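Local coordinates for protein aldose 1-epimerase (Escherichia coli, PDB 3NRE) that probably interconverts the alpha and beta anomers of aldose sugars, as a putative aldose 1-epimerase of the galactose mutarotase clan, at residues D126-T131 / M284-E289. Sequence-based numbering, arbitrary orientation.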
ATOM      1  N   ASP A 126      -2.397  -8.237 -19.691  1.00 36.93           N
ATOM      2  CA  ASP A 126      -1.697  -8.912 -18.598  1.00 37.12           C
ATOM      3  C   ASP A 126      -1.240  -8.015 -17.439  1.00 33.81           C
ATOM      4  O   ASP A 126      -0.653  -8.533 -16.502  1.00 34.44           O
ATOM      5  CB  ASP A 126      -0.491  -9.686 -19.146  1.00 39.06           C
ATOM      6  CG  ASP A 126       0.571  -8.759 -19.765  1.00 47.97           C
ATOM      7  OD1 ASP A 126       0.325  -7.531 -19.841  1.00 38.72           O
ATOM      8  OD2 ASP A 126       1.651  -9.260 -20.148  1.00 46.30           O
ATOM      9  N   THR A 127      -1.484  -6.707 -17.503  1.00 29.47           N
ATOM     10  CA  THR A 127      -0.959  -5.792 -16.518  0.60 30.81           C
ATOM     11  C   THR A 127      -1.992  -4.767 -16.029  1.00 28.77           C
ATOM     12  O   THR A 127      -2.705  -4.158 -16.823  1.00 32.10           O
ATOM     13  CB  THR A 127       0.274  -4.981 -17.071  0.60 32.90           C
ATOM     14  OG1 THR A 127       1.185  -5.839 -17.782  0.60 36.62           O
ATOM     15  CG2 THR A 127       1.010  -4.280 -15.952  0.60 27.39           C
ATOM     16  N   LEU A 128      -1.991  -4.555 -14.729  1.00 27.49           N
ATOM     17  CA  LEU A 128      -2.725  -3.487 -14.067  1.00 26.62           C
ATOM     18  C   LEU A 128      -1.700  -2.422 -13.662  1.00 30.74           C
ATOM     19  O   LEU A 128      -0.693  -2.753 -13.015  1.00 28.07           O
ATOM     20  CB  LEU A 128      -3.353  -4.008 -12.770  1.00 22.37           C
ATOM     21  CG  LEU A 128      -3.894  -2.929 -11.826  1.00 26.86           C
ATOM     22  CD1 LEU A 128      -4.997  -2.103 -12.493  1.00 28.24           C
ATOM     23  CD2 LEU A 128      -4.368  -3.543 -10.498  1.00 26.91           C
ATOM     24  N   THR A 129      -1.950  -1.167 -14.061  1.00 25.32           N
ATOM     25  CA  THR A 129      -1.118  -0.030 -13.661  1.00 29.31           C
ATOM     26  C   THR A 129      -1.987   0.928 -12.823  1.00 27.69           C
ATOM     27  O   THR A 129      -3.088   1.319 -13.218  1.00 29.86           O
ATOM     28  CB  THR A 129      -0.532   0.714 -14.890  1.00 31.17           C
ATOM     29  OG1 THR A 129       0.177  -0.213 -15.730  1.00 33.48           O
ATOM     30  CG2 THR A 129       0.423   1.835 -14.471  1.00 32.95           C
ATOM     31  N   VAL A 130      -1.467   1.321 -11.674  1.00 24.69           N
ATOM     32  CA  VAL A 130      -2.152   2.226 -10.765  1.00 24.31           C
ATOM     33  C   VAL A 130      -1.184   3.373 -10.468  1.00 26.92           C
ATOM     34  O   VAL A 130      -0.020   3.119 -10.202  1.00 28.42           O
ATOM     35  CB  VAL A 130      -2.535   1.554  -9.426  1.00 23.83           C
ATOM     36  CG1 VAL A 130      -3.345   2.544  -8.606  1.00 27.08           C
ATOM     37  CG2 VAL A 130      -3.330   0.207  -9.630  1.00 26.20           C
ATOM     38  N   THR A 131      -1.671   4.603 -10.583  1.00 23.91           N
ATOM     39  CA  THR A 131      -0.880   5.810 -10.449  0.60 29.05           C
ATOM     40  C   THR A 131      -1.527   6.744  -9.394  1.00 29.24           C
ATOM     41  O   THR A 131      -2.720   7.088  -9.506  1.00 29.33           O
ATOM     42  CB  THR A 131      -0.816   6.474 -11.859  0.60 32.11           C
ATOM     43  OG1 THR A 131      -0.261   5.537 -12.805  0.60 26.69           O
ATOM     44  CG2 THR A 131      -0.009   7.800 -11.888  0.60 36.39           C
HETATM   45  N   MSE A 284       2.453   1.857  -9.457  1.00 25.33           N
HETATM   46  CA  MSE A 284       2.696   0.453  -9.167  1.00 28.49           C
HETATM   47  C   MSE A 284       2.099  -0.301 -10.333  1.00 29.74           C
HETATM   48  O   MSE A 284       0.960  -0.007 -10.698  1.00 30.24           O
HETATM   49  CB  MSE A 284       1.965   0.075  -7.885  1.00 27.53           C
HETATM   50  CG  MSE A 284       1.886  -1.429  -7.598  1.00 28.87           C
HETATM   51 SE   MSE A 284       0.981  -1.944  -6.021  0.75 26.04          SE
HETATM   52  CE  MSE A 284      -0.846  -1.524  -6.450  1.00 26.58           C
ATOM     53  N   SER A 285       2.821  -1.273 -10.888  1.00 28.51           N
ATOM     54  CA  SER A 285       2.221  -2.160 -11.844  1.00 27.99           C
ATOM     55  C   SER A 285       2.261  -3.594 -11.347  1.00 31.79           C
ATOM     56  O   SER A 285       3.207  -4.003 -10.651  1.00 28.04           O
ATOM     57  CB  SER A 285       2.858  -2.010 -13.213  1.00 36.03           C
ATOM     58  OG  SER A 285       4.175  -2.539 -13.277  1.00 35.73           O
ATOM     59  N   LEU A 286       1.191  -4.337 -11.655  1.00 27.43           N
ATOM     60  CA  LEU A 286       1.126  -5.760 -11.338  1.00 27.51           C
ATOM     61  C   LEU A 286       0.910  -6.512 -12.635  1.00 28.49           C
ATOM     62  O   LEU A 286      -0.122  -6.368 -13.262  1.00 28.53           O
ATOM     63  CB  LEU A 286      -0.030  -6.033 -10.361  1.00 26.56           C
ATOM     64  CG  LEU A 286      -0.010  -5.286  -9.013  1.00 27.37           C
ATOM     65  CD1 LEU A 286      -1.308  -5.563  -8.236  1.00 28.30           C
ATOM     66  CD2 LEU A 286       1.236  -5.645  -8.214  1.00 28.47           C
ATOM     67  N   ARG A 287       1.868  -7.344 -13.023  1.00 29.29           N
ATOM     68  CA  ARG A 287       1.785  -8.063 -14.277  1.00 27.96           C
ATOM     69  C   ARG A 287       1.628  -9.538 -14.010  1.00 32.79           C
ATOM     70  O   ARG A 287       2.402 -10.111 -13.230  1.00 31.00           O
ATOM     71  CB  ARG A 287       3.020  -7.803 -15.145  1.00 33.07           C
ATOM     72  CG  ARG A 287       3.019  -8.564 -16.448  1.00 33.19           C
ATOM     73  CD  ARG A 287       4.029  -8.024 -17.480  1.00 38.74           C
ATOM     74  NE  ARG A 287       5.407  -8.140 -16.993  1.00 41.65           N
ATOM     75  CZ  ARG A 287       6.133  -9.259 -16.995  1.00 52.82           C
ATOM     76  NH1 ARG A 287       5.643 -10.413 -17.442  1.00 51.04           N
ATOM     77  NH2 ARG A 287       7.372  -9.225 -16.531  1.00 52.10           N
ATOM     78  N   VAL A 288       0.661 -10.183 -14.676  1.00 29.66           N
ATOM     79  CA  VAL A 288       0.456 -11.618 -14.486  0.50 32.42           C
ATOM     80  C   VAL A 288       1.256 -12.363 -15.521  1.00 34.37           C
ATOM     81  O   VAL A 288       1.197 -12.021 -16.704  1.00 35.40           O
ATOM     82  CB  VAL A 288      -1.022 -12.048 -14.634  0.50 33.85           C
ATOM     83  CG1 VAL A 288      -1.219 -13.467 -14.087  0.50 35.60           C
ATOM     84  CG2 VAL A 288      -1.926 -11.082 -13.943  0.50 28.25           C
ATOM     85  N   GLU A 289       1.988 -13.382 -15.094  1.00 37.61           N
ATOM     86  CA  GLU A 289       2.660 -14.223 -16.060  1.00 41.93           C
ATOM     87  C   GLU A 289       2.560 -15.696 -15.730  1.00 47.88           C
ATOM     88  O   GLU A 289       2.409 -16.106 -14.572  1.00 40.70           O
ATOM     89  CB  GLU A 289       4.120 -13.790 -16.287  1.00 46.70           C
ATOM     90  CG  GLU A 289       5.027 -13.855 -15.102  1.00 49.35           C
ATOM     91  CD  GLU A 289       6.518 -13.672 -15.475  1.00 62.59           C
ATOM     92  OE1 GLU A 289       6.815 -12.978 -16.464  1.00 63.62           O
ATOM     93  OE2 GLU A 289       7.396 -14.207 -14.760  1.00 61.94           O
TER
HETATM   94  O   HOH W   1       2.919 -11.154 -18.696  1.00 33.08           O
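L128 with L286 and V130 with M284 form the hydrogen-bonded pairs that join segments 127-131 and 284-289 of strands 127-136 and 279-290; the segment axes run antiparallel at 174°. Five backbone bonds support this assignment; L286 N to L128 O, at 2.8 Å, is nearly straight at 165°, and V288 N to D126 O carries the ladder one residue ahead of the start of strand 127-136. Between these rungs, S285 CA lies 3.2 Å from L128 O, a CA-H...O contact.

On the buried face L128 CD2 meets L286 CD1 at 4.3 Å, while I23 and F26 of strand 22-28 touch L128 from outside the sheet.

At one end of the polar face, R287 CG, anti to the backbone N (chi1 178°), passes 3.5 Å from T127 OG1, which in the modelled conformer donates to D126 OD1 from above the carboxylate plane. D126 and R287 run side by side, yet OD2 and NH1 stay 5.0 Å apart; a water donating to D126 OD2 and V288 O accepts from NH1 in the guanidinium plane. NH1 also bridges to E289 OE1 at 3.0 Å. A leucine in place of R287 would probably leave E289 OE1 without its charged mate, though R212 still holds OE2, and the water without its donor.

Central in a nine-stranded antiparallel sheet, consistent with the beta-sandwich of galactose mutarotases, the contact links the D126 carboxylate and R287 guanidinium through water, not a direct salt bridge.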